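Local coordinates for protein pngf-ii (Elizabethkingia meningoseptica, PDB 4R4X) that probably hydrolyses the bond between an N-linked glycan and its asparagine, acting as a peptide:N-glycosidase that strips sugar chains from glycoproteins, at residues I6-S11 with G123-L128. Sequence-based numbering, arbitrary orientation.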
loop_
_atom_site.group_PDB
_atom_site.type_symbol
_atom_site.label_atom_id
_atom_site.label_comp_id
_atom_site.label_asym_id
_atom_site.label_seq_id
_atom_site.Cartn_x
_atom_site.Cartn_y
_atom_site.Cartn_z
ATOM N N ILE A 6 25.484 27.978 -18.219
ATOM C CA ILE A 6 26.368 27.805 -17.081
ATOM C C ILE A 6 26.278 26.394 -16.543
ATOM O O ILE A 6 25.175 25.879 -16.291
ATOM C CB ILE A 6 26.020 28.790 -15.942
ATOM C CG1 ILE A 6 26.003 30.237 -16.472
ATOM C CG2 ILE A 6 27.025 28.625 -14.800
ATOM C CD1 ILE A 6 24.660 30.698 -17.000
ATOM N N THR A 7 27.435 25.764 -16.382
ATOM C CA THR A 7 27.532 24.403 -15.951
ATOM C C THR A 7 28.157 24.356 -14.586
ATOM O O THR A 7 29.135 25.042 -14.337
ATOM C CB THR A 7 28.408 23.589 -16.921
ATOM O OG1 THR A 7 27.877 23.744 -18.245
ATOM C CG2 THR A 7 28.434 22.115 -16.503
ATOM N N TYR A 8 27.577 23.556 -13.703
ATOM C CA TYR A 8 27.957 23.564 -12.292
ATOM C C TYR A 8 28.516 22.235 -11.832
ATOM O O TYR A 8 28.253 21.185 -12.432
ATOM C CB TYR A 8 26.752 23.894 -11.405
ATOM C CG TYR A 8 26.183 25.279 -11.604
ATOM C CD1 TYR A 8 25.188 25.506 -12.534
ATOM C CD2 TYR A 8 26.630 26.356 -10.849
ATOM C CE1 TYR A 8 24.647 26.773 -12.723
ATOM C CE2 TYR A 8 26.107 27.632 -11.034
ATOM C CZ TYR A 8 25.113 27.839 -11.961
ATOM O OH TYR A 8 24.575 29.098 -12.158
ATOM N N GLN A 9 29.239 22.299 -10.727
ATOM C CA GLN A 9 29.885 21.134 -10.122
ATOM C C GLN A 9 29.635 21.087 -8.616
ATOM O O GLN A 9 29.888 22.077 -7.915
ATOM C CB GLN A 9 31.388 21.195 -10.395
ATOM C CG GLN A 9 32.172 20.014 -9.860
ATOM C CD GLN A 9 33.655 20.128 -10.174
ATOM O OE1 GLN A 9 34.165 19.419 -11.041
ATOM N NE2 GLN A 9 34.338 21.029 -9.496
ATOM N N ASN A 10 29.164 19.938 -8.131
ATOM C CA ASN A 10 28.892 19.687 -6.709
ATOM C C ASN A 10 30.087 19.094 -5.971
ATOM O O ASN A 10 30.771 18.225 -6.502
ATOM C CB ASN A 10 27.710 18.730 -6.545
ATOM C CG ASN A 10 26.390 19.377 -6.926
ATOM O OD1 ASN A 10 25.444 19.407 -6.142
ATOM N ND2 ASN A 10 26.346 19.949 -8.102
ATOM N N SER A 11 30.297 19.574 -4.746
ATOM C CA SER A 11 31.384 19.154 -3.866
ATOM C C SER A 11 30.825 18.968 -2.477
ATOM O O SER A 11 29.875 19.640 -2.093
ATOM C CB SER A 11 32.453 20.246 -3.790
ATOM O OG SER A 11 33.342 20.163 -4.881
ATOM N N GLY A 123 20.279 33.916 -12.892
ATOM C CA GLY A 123 20.323 32.474 -12.965
ATOM C C GLY A 123 20.960 31.880 -11.739
ATOM O O GLY A 123 21.327 32.593 -10.799
ATOM N N GLY A 124 21.120 30.564 -11.773
ATOM C CA GLY A 124 21.744 29.859 -10.686
ATOM C C GLY A 124 21.467 28.378 -10.695
ATOM O O GLY A 124 20.686 27.883 -11.501
ATOM N N PRO A 125 22.127 27.650 -9.790
ATOM C CA PRO A 125 21.998 26.182 -9.756
ATOM C C PRO A 125 20.795 25.691 -8.956
ATOM O O PRO A 125 20.530 24.477 -8.922
ATOM C CB PRO A 125 23.315 25.754 -9.085
ATOM C CG PRO A 125 23.588 26.876 -8.134
ATOM C CD PRO A 125 23.172 28.127 -8.869
ATOM N N SER A 126 20.081 26.612 -8.299
ATOM C CA SER A 126 18.852 26.290 -7.566
ATOM C C SER A 126 17.926 27.510 -7.622
ATOM O O SER A 126 18.286 28.541 -8.162
ATOM C CB SER A 126 19.155 25.912 -6.103
ATOM O OG SER A 126 19.512 27.058 -5.348
ATOM N N ILE A 127 16.743 27.408 -7.053
ATOM C CA ILE A 127 15.838 28.580 -7.017
ATOM C C ILE A 127 16.381 29.769 -6.159
ATOM O O ILE A 127 16.002 30.941 -6.381
ATOM C CB ILE A 127 14.460 28.146 -6.490
ATOM C CG1 ILE A 127 13.384 29.209 -6.789
ATOM C CG2 ILE A 127 14.546 27.824 -5.001
ATOM C CD1 ILE A 127 13.191 29.541 -8.251
ATOM N N LEU A 128 17.247 29.474 -5.182
ATOM C CA LEU A 128 17.710 30.502 -4.243
ATOM C C LEU A 128 18.615 31.527 -4.893
ATOM O O LEU A 128 19.576 31.180 -5.572
ATOM C CB LEU A 128 18.436 29.887 -3.058
ATOM C CG LEU A 128 17.579 28.982 -2.179
ATOM C CD1 LEU A 128 18.427 28.383 -1.072
ATOM C CD2 LEU A 128 16.373 29.721 -1.629
#
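Tyr8 lays one face of its ring over Pro125, and this pair makes most of the contact. Pro125 CB sits 3.7 Å from the centroid of the Tyr8 ring and 4° off the ring normal. This is a CH-pi contact over the middle of the face. The proline ring does not lie centred on the phenol. From CB it reaches toward the phenol end, and Pro125 CD comes 3.7 Å from Tyr8 CZ. The two side chains cross at about a right angle. With Tyr8 CG anti to its own carbonyl carbon and beside the backbone N (chi1 -64°), the ring projects from strand 3-12 toward the loop between strands 109-116 and 134-140, where its face meets Pro125. At the far end of the ring, Tyr8 OH lies 3.3 Å from Gly124 CA, a van der Waals contact. The backbone at Gly124 is extended with positive phi (162°). The hydroxyl is hydrogen-bonded to Val135 O. That bond ties the phenol to strand 134-140, whose Leu134 also touches the Tyr8 side chain. Pro125 rests in turn on Val135, Thr138 and Val146. The contact thus packs the loop against strand 3-12, beside strands 134-140 and 144-154 of the N-terminal domain. Its chemistry is apolar and buried: dispersion and CH-pi forces join the two segments, while the one polar atom of the tyrosine side chain is satisfied by a main-chain carbonyl beyond them.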